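Local coordinates for glycine betaine, L-proline ABC transporter, glycine/betaine/L-proline-binding protein (ProX) (Borrelia burgdorferi, PDB 3TMG) that binds glycine betaine and probably delivers it, and perhaps related compounds, to an ABC-type membrane transporter as its substrate-binding component, at residues N125-I130 and Y153-S158; V162-L167 and V179-P184; S111-L116 and Y147-E152. All blocks are in the same frame, centred on the assembly; numbering follows the deposited sequence.

Interaction 1 (N125-I130 and Y153-S158); sequences NKMIGI and YELVPS
V156 meets M127, I128 and K126 where the parallel strands 126-128 and 154-156 run in register, their short axes 4.5 Å apart and 22° off parallel. The backbone of V156 is gripped on both its polar atoms: its N gives a hydrogen bond of 2.8 Å to M127 O, almost straight out from that carbonyl, and its O accepts from G129 N in the carbonyl plane. Its CG2 lies beside the backbone N, with CG1 anti to it (chi1 -174°), which brings CG2 to 4.0 Å from I128 CD1 and close to the CD methylene of K126. M127 is bonded likewise on both its backbone polar atoms, its N giving to E154 O. On the face it shares with L155 the two side chains run side by side, M127 CG 4.2 Å from L155 CD1, and the thioether then leads off toward P180 and helix 135-146. Y153 precedes the ladder and brings CD2, at the ring edge, to 4.1 Å from K126 O; its hydroxyl is hydrogen-bonded to L116 O. The ladder opens with E154 N to N125 O (2.9 Å), and a water bridges that same carbonyl to E154 OE1. Beyond the strands S158 N bonds to I130 O, and S158 OG gives a second link, 3.0 Å to G129 O. I130 itself turns to the bound trimethyl glycine. K126 and E154 extend alongside one another on the face they share with I128 and V156, but NZ stays 5.2 Å from OE1, so any charge attraction is long-range. Cohesion therefore rests on the backbone ladder of this beta-alpha-beta unit, with apolar side chains packed on both faces and K126 and E154 exposed to solvent.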
ATOM      1  N   ASN A 125     -12.145  17.765 -16.426  1.00 33.19           N
ATOM      2  CA  ASN A 125     -13.219  17.214 -15.574  1.00 32.92           C
ATOM      3  C   ASN A 125     -13.044  15.780 -15.078  1.00 32.12           C
ATOM      4  O   ASN A 125     -14.017  15.023 -14.970  1.00 32.56           O
ATOM      5  CB  ASN A 125     -14.584  17.413 -16.272  1.00 34.48           C
ATOM      6  CG  ASN A 125     -14.910  18.866 -16.453  1.00 35.82           C
ATOM      7  OD1 ASN A 125     -14.705  19.433 -17.533  1.00 37.73           O
ATOM      8  ND2 ASN A 125     -15.390  19.498 -15.401  1.00 35.35           N
ATOM      9  N   LYS A 126     -11.803  15.406 -14.737  1.00 30.57           N
ATOM     10  CA  LYS A 126     -11.496  14.039 -14.341  1.00 29.30           C
ATOM     11  C   LYS A 126     -10.454  14.049 -13.231  1.00 26.86           C
ATOM     12  O   LYS A 126      -9.610  14.942 -13.177  1.00 26.25           O
ATOM     13  CB  LYS A 126     -10.939  13.227 -15.522  1.00 30.70           C
ATOM     14  CG  LYS A 126     -11.944  12.936 -16.632  1.00 34.29           C
ATOM     15  CD  LYS A 126     -11.266  12.171 -17.750  1.00 36.31           C
ATOM     16  CE  LYS A 126     -12.262  11.734 -18.795  1.00 39.11           C
ATOM     17  NZ  LYS A 126     -11.424  11.274 -19.933  1.00 42.88           N
ATOM     18  N   MET A 127     -10.551  13.052 -12.356  1.00 25.17           N
ATOM     19  CA  MET A 127      -9.498  12.719 -11.410  1.00 23.11           C
ATOM     20  C   MET A 127      -9.071  11.302 -11.774  1.00 22.79           C
ATOM     21  O   MET A 127      -9.887  10.357 -11.782  1.00 23.05           O
ATOM     22  CB  MET A 127     -10.012  12.781  -9.982  1.00 22.04           C
ATOM     23  CG  MET A 127      -8.933  12.501  -8.928  1.00 20.19           C
ATOM     24  SD  MET A 127      -9.589  12.898  -7.298  1.00 20.02           S
ATOM     25  CE  MET A 127      -8.061  12.720  -6.325  1.00 17.77           C
ATOM     26  N   ILE A 128      -7.807  11.172 -12.138  1.00 22.24           N
ATOM     27  CA  ILE A 128      -7.267   9.917 -12.632  1.00 22.16           C
ATOM     28  C   ILE A 128      -6.878   9.037 -11.443  1.00 21.29           C
ATOM     29  O   ILE A 128      -5.855   9.270 -10.808  1.00 20.07           O
ATOM     30  CB  ILE A 128      -6.064  10.181 -13.587  1.00 22.40           C
ATOM     31  CG1 ILE A 128      -6.469  11.098 -14.759  1.00 23.93           C
ATOM     32  CG2 ILE A 128      -5.439   8.876 -14.072  1.00 22.75           C
ATOM     33  CD1 ILE A 128      -7.680  10.596 -15.561  1.00 24.53           C
ATOM     34  N   GLY A 129      -7.703   8.021 -11.148  1.00 21.05           N
ATOM     35  CA  GLY A 129      -7.548   7.213  -9.907  1.00 20.62           C
ATOM     36  C   GLY A 129      -6.847   5.884 -10.125  1.00 19.76           C
ATOM     37  O   GLY A 129      -6.231   5.671 -11.159  1.00 19.73           O
ATOM     38  N   ILE A 130      -6.943   4.994  -9.148  1.00 19.74           N
ATOM     39  CA  ILE A 130      -6.269   3.686  -9.198  1.00 20.18           C
ATOM     40  C   ILE A 130      -7.341   2.568  -9.300  1.00 21.82           C
ATOM     41  O   ILE A 130      -8.428   2.832  -9.827  1.00 23.58           O
ATOM     42  CB  ILE A 130      -5.272   3.498  -8.019  1.00 19.33           C
ATOM     43  CG1 ILE A 130      -6.004   3.570  -6.658  1.00 18.97           C
ATOM     44  CG2 ILE A 130      -4.149   4.545  -8.059  1.00 18.51           C
ATOM     45  CD1 ILE A 130      -5.148   3.141  -5.469  1.00 19.91           C
ATOM     46  N   TYR A 153     -15.919  16.691 -11.229  1.00 30.20           N
ATOM     47  CA  TYR A 153     -14.777  15.784 -11.443  1.00 30.09           C
ATOM     48  C   TYR A 153     -15.219  14.331 -11.510  1.00 30.62           C
ATOM     49  O   TYR A 153     -15.703  13.773 -10.541  1.00 31.46           O
ATOM     50  CB  TYR A 153     -13.719  15.945 -10.347  1.00 26.96           C
ATOM     51  CG  TYR A 153     -13.066  17.298 -10.336  1.00 27.07           C
ATOM     52  CD1 TYR A 153     -13.732  18.412  -9.795  1.00 27.57           C
ATOM     53  CD2 TYR A 153     -11.789  17.487 -10.886  1.00 26.23           C
ATOM     54  CE1 TYR A 153     -13.140  19.669  -9.803  1.00 28.00           C
ATOM     55  CE2 TYR A 153     -11.190  18.742 -10.895  1.00 26.53           C
ATOM     56  CZ  TYR A 153     -11.854  19.821 -10.343  1.00 27.21           C
ATOM     57  OH  TYR A 153     -11.270  21.076 -10.372  1.00 27.72           O
ATOM     58  N   GLU A 154     -15.002  13.694 -12.639  1.00 31.93           N
ATOM     59  CA  GLU A 154     -15.288  12.275 -12.733  1.00 32.61           C
ATOM     60  C   GLU A 154     -14.075  11.504 -12.231  1.00 31.15           C
ATOM     61  O   GLU A 154     -12.966  11.689 -12.722  1.00 30.32           O
ATOM     62  CB  GLU A 154     -15.620  11.919 -14.174  1.00 34.79           C
ATOM     63  CG  GLU A 154     -15.626  10.436 -14.497  1.00 36.36           C
ATOM     64  CD  GLU A 154     -15.556  10.165 -16.018  1.00 39.46           C
ATOM     65  OE1 GLU A 154     -15.575  11.126 -16.846  1.00 40.35           O
ATOM     66  OE2 GLU A 154     -15.456   8.969 -16.380  1.00 40.02           O
ATOM     67  N   LEU A 155     -14.280  10.640 -11.236  1.00 30.01           N
ATOM     68  CA  LEU A 155     -13.195   9.845 -10.722  1.00 28.94           C
ATOM     69  C   LEU A 155     -13.051   8.603 -11.596  1.00 29.74           C
ATOM     70  O   LEU A 155     -14.015   7.822 -11.738  1.00 29.72           O
ATOM     71  CB  LEU A 155     -13.457   9.456  -9.259  1.00 27.20           C
ATOM     72  CG  LEU A 155     -12.525   8.415  -8.664  1.00 26.14           C
ATOM     73  CD1 LEU A 155     -11.066   8.919  -8.619  1.00 23.91           C
ATOM     74  CD2 LEU A 155     -12.996   8.007  -7.270  1.00 26.24           C
ATOM     75  N   VAL A 156     -11.867   8.418 -12.171  1.00 28.15           N
ATOM     76  CA  VAL A 156     -11.660   7.342 -13.156  1.00 29.60           C
ATOM     77  C   VAL A 156     -10.926   6.186 -12.510  1.00 28.60           C
ATOM     78  O   VAL A 156      -9.800   6.369 -12.023  1.00 28.23           O
ATOM     79  CB  VAL A 156     -10.803   7.795 -14.370  1.00 30.09           C
ATOM     80  CG1 VAL A 156     -10.743   6.702 -15.433  1.00 30.88           C
ATOM     81  CG2 VAL A 156     -11.305   9.096 -14.960  1.00 31.12           C
ATOM     82  N   PRO A 157     -11.523   4.983 -12.509  1.00 28.08           N
ATOM     83  CA  PRO A 157     -10.692   3.888 -12.022  1.00 27.09           C
ATOM     84  C   PRO A 157      -9.678   3.395 -13.104  1.00 27.92           C
ATOM     85  O   PRO A 157      -9.967   3.423 -14.296  1.00 29.18           O
ATOM     86  CB  PRO A 157     -11.728   2.808 -11.654  1.00 27.56           C
ATOM     87  CG  PRO A 157     -12.868   3.053 -12.609  1.00 28.90           C
ATOM     88  CD  PRO A 157     -12.895   4.536 -12.879  1.00 30.03           C
ATOM     89  N   SER A 158      -8.491   2.993 -12.690  1.00 26.73           N
ATOM     90  CA  SER A 158      -7.572   2.303 -13.578  1.00 27.30           C
ATOM     91  C   SER A 158      -6.672   1.427 -12.725  1.00 25.82           C
ATOM     92  O   SER A 158      -7.103   0.356 -12.284  1.00 26.46           O
ATOM     93  CB  SER A 158      -6.790   3.283 -14.492  1.00 27.67           C
ATOM     94  OG  SER A 158      -5.921   4.161 -13.778  1.00 27.97           O
TER
HETATM   95  O   HOH W   1     -15.200  13.684 -17.248  1.00 35.92           O

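Interaction 2 (V162-L167 and V179-P184); sequences VMLASL and VPLWKP. With BET (trimethyl glycine), chain E.
The indole of W182 is layered between ligand and leucine: methyl C2 of trimethyl glycine lies over one face, 3.5 Å from CD2, and L181 CD2 lies over the opposite face, both offset toward the rim. Methyl C1 comes near the pyrrole side, 3.6 Å from NE1, and C3 near the six-membered ring, consistent with the cation-pi binding of the quaternary ammonium known from aromatic betaine pockets. W72 and H185 also meet this indole, their planes steeply inclined to it. M163 CE reaches the six-membered ring obliquely, 4.1 Å from CH2. This methyl gets there because the methionine chain leaves the helix with CG anti to the backbone N (chi1 176°) and then bends twice. CG rests on V179 CG1 (3.8 Å), SD passes V179 CB, and CE touches L181 CD2 (3.8 Å) and lies 3.6 Å from P180 O, a buried carbonyl without a polar partner. The side chains of M163 and V179 cross at about a right angle. One turn further on, L167 CD2 meets L181 CD1 at 3.7 Å, so L181 is held by the helix on both of its methyls while it backs the indole. Apart from P180 O the contact is apolar, and M163 and L181 form a second shell behind the ligand's aromatic wall. Segment 162-167 of helix 160-172 runs at 108° to strand 179-183, the axes 9.6 Å apart; the strand is hydrogen-bonded to strand 88-105, I193 of strand 193-195 borders L167 and L181, and I128 of strand 126-128 packs on V179 and S166.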
ATOM      1  N   VAL A 162      -1.233   2.883 -14.429  1.00 22.10           N
ATOM      2  CA  VAL A 162      -1.870   3.805 -15.370  1.00 22.87           C
ATOM      3  C   VAL A 162      -1.903   5.209 -14.760  1.00 22.38           C
ATOM      4  O   VAL A 162      -1.576   6.192 -15.451  1.00 22.74           O
ATOM      5  CB  VAL A 162      -3.309   3.364 -15.745  1.00 23.62           C
ATOM      6  CG1 VAL A 162      -4.035   4.474 -16.447  1.00 24.53           C
ATOM      7  CG2 VAL A 162      -3.264   2.109 -16.594  1.00 24.98           C
ATOM      8  N   MET A 163      -2.293   5.305 -13.470  1.00 20.05           N
ATOM      9  CA  MET A 163      -2.314   6.612 -12.764  1.00 19.06           C
ATOM     10  C   MET A 163      -0.923   7.278 -12.832  1.00 18.16           C
ATOM     11  O   MET A 163      -0.800   8.435 -13.218  1.00 18.58           O
ATOM     12  CB  MET A 163      -2.804   6.461 -11.298  1.00 18.27           C
ATOM     13  CG  MET A 163      -2.753   7.748 -10.463  1.00 18.20           C
ATOM     14  SD  MET A 163      -1.135   8.162  -9.755  1.00 17.78           S
ATOM     15  CE  MET A 163      -1.122   6.932  -8.442  1.00 17.24           C
ATOM     16  N   LEU A 164       0.119   6.532 -12.497  1.00 17.56           N
ATOM     17  CA  LEU A 164       1.495   7.081 -12.551  1.00 18.05           C
ATOM     18  C   LEU A 164       2.008   7.431 -13.953  1.00 19.09           C
ATOM     19  O   LEU A 164       2.684   8.437 -14.124  1.00 19.20           O
ATOM     20  CB  LEU A 164       2.482   6.162 -11.863  1.00 17.44           C
ATOM     21  CG  LEU A 164       2.262   5.969 -10.352  1.00 16.83           C
ATOM     22  CD1 LEU A 164       3.065   4.745  -9.949  1.00 16.07           C
ATOM     23  CD2 LEU A 164       2.724   7.243  -9.642  1.00 16.57           C
ATOM     24  N   ALA A 165       1.693   6.599 -14.942  1.00 20.22           N
ATOM     25  CA  ALA A 165       1.981   6.946 -16.338  1.00 21.95           C
ATOM     26  C   ALA A 165       1.240   8.224 -16.767  1.00 22.80           C
ATOM     27  O   ALA A 165       1.827   9.079 -17.430  1.00 23.31           O
ATOM     28  CB  ALA A 165       1.680   5.760 -17.275  1.00 22.96           C
ATOM     29  N   SER A 166      -0.025   8.391 -16.373  1.00 22.14           N
ATOM     30  CA  SER A 166      -0.735   9.638 -16.674  1.00 23.10           C
ATOM     31  C   SER A 166      -0.123  10.872 -15.982  1.00 22.91           C
ATOM     32  O   SER A 166      -0.022  11.940 -16.573  1.00 23.22           O
ATOM     33  CB  SER A 166      -2.210   9.550 -16.300  1.00 24.06           C
ATOM     34  OG  SER A 166      -2.781   8.347 -16.761  1.00 25.26           O
ATOM     35  N   LEU A 167       0.220  10.735 -14.695  1.00 21.32           N
ATOM     36  CA  LEU A 167       0.967  11.794 -13.977  1.00 21.83           C
ATOM     37  C   LEU A 167       2.284  12.175 -14.697  1.00 23.32           C
ATOM     38  O   LEU A 167       2.577  13.363 -14.887  1.00 23.07           O
ATOM     39  CB  LEU A 167       1.256  11.352 -12.503  1.00 19.43           C
ATOM     40  CG  LEU A 167       2.084  12.305 -11.607  1.00 19.50           C
ATOM     41  CD1 LEU A 167       1.361  13.617 -11.399  1.00 19.64           C
ATOM     42  CD2 LEU A 167       2.331  11.653 -10.239  1.00 17.52           C
ATOM     43  N   VAL A 179      -4.715  13.466  -9.110  1.00 17.82           N
ATOM     44  CA  VAL A 179      -4.662  12.008  -8.836  1.00 16.58           C
ATOM     45  C   VAL A 179      -4.758  11.767  -7.319  1.00 15.87           C
ATOM     46  O   VAL A 179      -4.388  12.665  -6.553  1.00 15.84           O
ATOM     47  CB  VAL A 179      -3.337  11.366  -9.353  1.00 15.70           C
ATOM     48  CG1 VAL A 179      -3.212  11.449 -10.895  1.00 16.62           C
ATOM     49  CG2 VAL A 179      -2.109  11.926  -8.630  1.00 15.13           C
ATOM     50  N   PRO A 180      -5.240  10.578  -6.893  1.00 15.10           N
ATOM     51  CA  PRO A 180      -5.068  10.249  -5.508  1.00 14.35           C
ATOM     52  C   PRO A 180      -3.655   9.618  -5.431  1.00 14.32           C
ATOM     53  O   PRO A 180      -3.274   8.841  -6.325  1.00 15.20           O
ATOM     54  CB  PRO A 180      -6.193   9.239  -5.239  1.00 14.08           C
ATOM     55  CG  PRO A 180      -6.432   8.575  -6.567  1.00 14.94           C
ATOM     56  CD  PRO A 180      -6.081   9.588  -7.622  1.00 15.47           C
ATOM     57  N   LEU A 181      -2.842  10.080  -4.502  1.00 13.71           N
ATOM     58  CA  LEU A 181      -1.503   9.497  -4.305  1.00 13.05           C
ATOM     59  C   LEU A 181      -1.294   9.343  -2.796  1.00 12.62           C
ATOM     60  O   LEU A 181      -2.176   9.654  -2.001  1.00 12.74           O
ATOM     61  CB  LEU A 181      -0.376  10.315  -4.960  1.00 13.09           C
ATOM     62  CG  LEU A 181       0.306   9.580  -6.129  1.00 13.22           C
ATOM     63  CD1 LEU A 181       1.277  10.475  -6.886  1.00 14.22           C
ATOM     64  CD2 LEU A 181       1.028   8.309  -5.648  1.00 12.95           C
ATOM     65  N   TRP A 182      -0.139   8.830  -2.401  1.00 11.99           N
ATOM     66  CA  TRP A 182       0.054   8.485  -1.017  1.00 11.32           C
ATOM     67  C   TRP A 182       1.518   8.469  -0.783  1.00 11.54           C
ATOM     68  O   TRP A 182       2.324   8.444  -1.758  1.00 10.97           O
ATOM     69  CB  TRP A 182      -0.582   7.108  -0.684  1.00 11.40           C
ATOM     70  CG  TRP A 182      -0.081   5.990  -1.587  1.00 11.39           C
ATOM     71  CD1 TRP A 182       1.049   5.173  -1.433  1.00 11.13           C
ATOM     72  CD2 TRP A 182      -0.670   5.609  -2.857  1.00 11.61           C
ATOM     73  NE1 TRP A 182       1.162   4.286  -2.492  1.00 11.58           N
ATOM     74  CE2 TRP A 182       0.166   4.526  -3.399  1.00 11.69           C
ATOM     75  CE3 TRP A 182      -1.804   6.035  -3.572  1.00 11.87           C
ATOM     76  CZ2 TRP A 182      -0.135   3.901  -4.604  1.00 12.15           C
ATOM     77  CZ3 TRP A 182      -2.091   5.415  -4.797  1.00 12.22           C
ATOM     78  CH2 TRP A 182      -1.283   4.364  -5.299  1.00 12.40           C
ATOM     79  N   LYS A 183       1.877   8.525   0.503  1.00 11.45           N
ATOM     80  CA  LYS A 183       3.235   8.232   0.931  1.00 11.75           C
ATOM     81  C   LYS A 183       3.153   7.007   1.825  1.00 10.92           C
ATOM     82  O   LYS A 183       2.178   6.833   2.578  1.00 11.05           O
ATOM     83  CB  LYS A 183       3.897   9.424   1.684  1.00 12.32           C
ATOM     84  CG  LYS A 183       4.076  10.666   0.838  1.00 13.11           C
ATOM     85  CD  LYS A 183       4.756  11.800   1.631  1.00 13.68           C
ATOM     86  CE  LYS A 183       5.307  12.891   0.698  1.00 15.02           C
ATOM     87  NZ  LYS A 183       5.657  14.124   1.488  1.00 15.75           N
ATOM     88  N   PRO A 184       4.184   6.145   1.774  1.00 10.49           N
ATOM     89  CA  PRO A 184       5.462   6.299   1.092  1.00 11.03           C
ATOM     90  C   PRO A 184       5.351   6.022  -0.405  1.00 11.22           C
ATOM     91  O   PRO A 184       4.735   5.032  -0.799  1.00 11.55           O
ATOM     92  CB  PRO A 184       6.360   5.220   1.753  1.00 10.67           C
ATOM     93  CG  PRO A 184       5.372   4.153   2.183  1.00 10.38           C
ATOM     94  CD  PRO A 184       4.101   4.915   2.572  1.00 10.00           C
TER
HETATM   95  N   BET E 310      -2.606   2.186  -1.244  1.00 21.24           N
HETATM   96  CA  BET E 310      -3.256   1.267  -0.294  1.00 22.93           C
HETATM   97  C   BET E 310      -4.660   1.813   0.002  1.00 25.81           C
HETATM   98  O   BET E 310      -5.648   1.722  -0.774  1.00 21.29           O
HETATM   99  OXT BET E 310      -4.758   2.400   1.060  1.00 31.67           O
HETATM  100  C1  BET E 310      -1.198   1.820  -1.475  1.00 21.38           C
HETATM  101  C2  BET E 310      -2.619   3.549  -0.726  1.00 21.25           C
HETATM  102  C3  BET E 310      -3.339   2.164  -2.526  1.00 18.99           C

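Interaction 3 (S111-L116 and Y147-E152); sequences SSISEL and YGLSKE
I113 drives its CG2 methyl into the hollow between Y147 and L149, 3.5 Å from Y147 CD2 and 3.7 Å from L149 CD1. Its CB stands over one face of the tyrosine ring, the two side chains crossing at about a right angle, while CD1 reaches further along the ring to CE2 (3.9 Å). With CG2 anti to the backbone N, the shorter branch of I113 becomes the knob. L149 answers from the other segment: its two methyls both rest against L116 CB, CD1 also beside I113 O and 4.1 Å from L116 CD1, CD2 4.0 Å from L116 C. F102 of strand 88-105 lies behind both I113 and L116, and L144 of helix 135-146 behind L149. Y147 directly follows that helix, and G148, with positive phi, closes it in a Schellman motif, after which the chain turns and L149 points toward the 111-116 segment. The polar ends are satisfied by neighbouring loops: Y147 OH by D198 and D200 N, E152 by the backbone N of G118 and G120. The direct contact is thus dispersion between branched methyls and a ring face, with hydrogen bonds framing it.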
ATOM      1  N   SER A 111      -3.921  25.283  -3.294  1.00 30.76           N
ATOM      2  CA  SER A 111      -3.399  24.649  -2.108  1.00 30.02           C
ATOM      3  C   SER A 111      -4.369  23.719  -1.398  1.00 27.16           C
ATOM      4  O   SER A 111      -3.937  22.970  -0.567  1.00 24.81           O
ATOM      5  CB  SER A 111      -2.919  25.704  -1.125  1.00 32.94           C
ATOM      6  OG  SER A 111      -1.691  26.241  -1.594  1.00 37.34           O
ATOM      7  N   SER A 112      -5.656  23.786  -1.736  1.00 26.42           N
ATOM      8  CA  SER A 112      -6.682  23.062  -1.006  1.00 25.45           C
ATOM      9  C   SER A 112      -7.661  22.290  -1.899  1.00 24.53           C
ATOM     10  O   SER A 112      -7.880  22.651  -3.031  1.00 25.04           O
ATOM     11  CB  SER A 112      -7.482  24.037  -0.155  1.00 27.82           C
ATOM     12  OG  SER A 112      -8.271  23.288   0.728  1.00 28.02           O
ATOM     13  N   ILE A 113      -8.253  21.221  -1.372  1.00 22.65           N
ATOM     14  CA  ILE A 113      -9.232  20.457  -2.096  1.00 22.50           C
ATOM     15  C   ILE A 113     -10.419  21.362  -2.473  1.00 24.69           C
ATOM     16  O   ILE A 113     -10.944  21.259  -3.565  1.00 24.35           O
ATOM     17  CB  ILE A 113      -9.746  19.236  -1.281  1.00 21.28           C
ATOM     18  CG1 ILE A 113      -8.659  18.149  -1.193  1.00 19.37           C
ATOM     19  CG2 ILE A 113     -11.012  18.669  -1.935  1.00 21.76           C
ATOM     20  CD1 ILE A 113      -9.103  16.911  -0.400  1.00 18.55           C
ATOM     21  N   SER A 114     -10.830  22.256  -1.576  1.00 26.37           N
ATOM     22  CA  SER A 114     -11.971  23.115  -1.917  1.00 28.99           C
ATOM     23  C   SER A 114     -11.696  24.078  -3.091  1.00 30.34           C
ATOM     24  O   SER A 114     -12.636  24.498  -3.800  1.00 31.69           O
ATOM     25  CB  SER A 114     -12.438  23.900  -0.697  1.00 30.83           C
ATOM     26  OG  SER A 114     -11.375  24.714  -0.245  1.00 33.68           O
ATOM     27  N   GLU A 115     -10.426  24.406  -3.338  1.00 29.37           N
ATOM     28  CA  GLU A 115     -10.104  25.321  -4.459  1.00 30.37           C
ATOM     29  C   GLU A 115     -10.277  24.651  -5.818  1.00 29.56           C
ATOM     30  O   GLU A 115     -10.166  25.295  -6.851  1.00 29.55           O
ATOM     31  CB  GLU A 115      -8.692  25.857  -4.304  1.00 30.68           C
ATOM     32  CG  GLU A 115      -8.556  26.694  -3.066  1.00 32.22           C
ATOM     33  CD  GLU A 115      -7.165  27.232  -2.915  1.00 33.35           C
ATOM     34  OE1 GLU A 115      -6.198  26.461  -3.035  1.00 34.90           O
ATOM     35  OE2 GLU A 115      -7.030  28.432  -2.677  1.00 35.06           O
ATOM     36  N   LEU A 116     -10.552  23.352  -5.815  1.00 27.65           N
ATOM     37  CA  LEU A 116     -10.838  22.650  -7.055  1.00 27.90           C
ATOM     38  C   LEU A 116     -12.209  23.063  -7.621  1.00 29.64           C
ATOM     39  O   LEU A 116     -12.468  22.889  -8.811  1.00 30.51           O
ATOM     40  CB  LEU A 116     -10.813  21.136  -6.822  1.00 26.35           C
ATOM     41  CG  LEU A 116      -9.435  20.520  -6.614  1.00 24.79           C
ATOM     42  CD1 LEU A 116      -9.563  19.093  -6.089  1.00 23.41           C
ATOM     43  CD2 LEU A 116      -8.659  20.538  -7.928  1.00 24.98           C
ATOM     44  N   TYR A 147     -16.876  17.243  -0.475  1.00 22.43           N
ATOM     45  CA  TYR A 147     -16.442  18.590  -0.797  1.00 23.21           C
ATOM     46  C   TYR A 147     -17.252  19.187  -1.944  1.00 24.57           C
ATOM     47  O   TYR A 147     -16.973  20.306  -2.379  1.00 25.14           O
ATOM     48  CB  TYR A 147     -14.936  18.621  -1.114  1.00 21.85           C
ATOM     49  CG  TYR A 147     -14.085  18.497   0.142  1.00 21.13           C
ATOM     50  CD1 TYR A 147     -14.073  19.523   1.100  1.00 21.87           C
ATOM     51  CD2 TYR A 147     -13.298  17.375   0.373  1.00 20.08           C
ATOM     52  CE1 TYR A 147     -13.307  19.424   2.266  1.00 21.32           C
ATOM     53  CE2 TYR A 147     -12.523  17.271   1.533  1.00 19.34           C
ATOM     54  CZ  TYR A 147     -12.518  18.314   2.469  1.00 20.05           C
ATOM     55  OH  TYR A 147     -11.727  18.231   3.616  1.00 20.14           O
ATOM     56  N   GLY A 148     -18.254  18.429  -2.410  1.00 25.61           N
ATOM     57  CA  GLY A 148     -19.208  18.917  -3.428  1.00 27.52           C
ATOM     58  C   GLY A 148     -18.594  19.007  -4.822  1.00 27.66           C
ATOM     59  O   GLY A 148     -18.965  19.878  -5.604  1.00 28.58           O
ATOM     60  N   LEU A 149     -17.683  18.091  -5.131  1.00 26.23           N
ATOM     61  CA  LEU A 149     -16.900  18.119  -6.366  1.00 26.75           C
ATOM     62  C   LEU A 149     -17.291  17.009  -7.344  1.00 27.37           C
ATOM     63  O   LEU A 149     -16.856  17.000  -8.498  1.00 27.73           O
ATOM     64  CB  LEU A 149     -15.401  17.970  -6.025  1.00 25.00           C
ATOM     65  CG  LEU A 149     -14.779  19.115  -5.196  1.00 24.84           C
ATOM     66  CD1 LEU A 149     -13.378  18.749  -4.716  1.00 23.44           C
ATOM     67  CD2 LEU A 149     -14.737  20.401  -5.984  1.00 25.83           C
ATOM     68  N   SER A 150     -18.134  16.091  -6.899  1.00 27.83           N
ATOM     69  CA  SER A 150     -18.370  14.867  -7.643  1.00 29.11           C
ATOM     70  C   SER A 150     -19.101  15.061  -8.974  1.00 31.29           C
ATOM     71  O   SER A 150     -18.950  14.227  -9.861  1.00 32.38           O
ATOM     72  CB  SER A 150     -19.134  13.872  -6.784  1.00 29.32           C
ATOM     73  OG  SER A 150     -20.452  14.381  -6.612  1.00 33.21           O
ATOM     74  N   LYS A 151     -19.888  16.129  -9.118  1.00 32.04           N
ATOM     75  CA  LYS A 151     -20.530  16.420 -10.395  1.00 34.21           C
ATOM     76  C   LYS A 151     -19.565  17.055 -11.420  1.00 34.55           C
ATOM     77  O   LYS A 151     -19.820  16.986 -12.619  1.00 36.29           O
ATOM     78  CB  LYS A 151     -21.786  17.310 -10.195  1.00 35.30           C
ATOM     79  N   GLU A 152     -18.466  17.649 -10.944  1.00 32.96           N
ATOM     80  CA  GLU A 152     -17.537  18.418 -11.782  1.00 33.06           C
ATOM     81  C   GLU A 152     -16.269  17.621 -12.120  1.00 31.88           C
ATOM     82  O   GLU A 152     -15.615  17.863 -13.155  1.00 31.63           O
ATOM     83  CB  GLU A 152     -17.152  19.690 -11.050  1.00 33.06           C
ATOM     84  CG  GLU A 152     -16.392  20.686 -11.900  1.00 34.49           C
ATOM     85  CD  GLU A 152     -15.957  21.920 -11.136  1.00 34.76           C
ATOM     86  OE1 GLU A 152     -16.212  22.023  -9.905  1.00 34.37           O
ATOM     87  OE2 GLU A 152     -15.354  22.794 -11.781  1.00 34.96           O
TER

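Overall arrangement
All three contacts lie on the same side of the chain's centre, in the lobe that carries strands 126-128, 154-156 and 179-183. Interactions 1 and 2 are centred about 11 Å apart, 1 and 3 about 13 Å, and 2 and 3 about 18 Å, so interaction 1 stands in the middle and touches both. Along the chain, the segments of interactions 1 and 3 alternate, both spanning helix 135-146, and interaction 2 follows. N125 ND2 to E152 O, with the Y153 hydroxyl bond, ties the outer loops to the parallel strand pair, whose far end packs through I128 and G129 on M163 and V179. The series thus runs from the lobe's periphery to the betaine pocket, reached by I130 and W182.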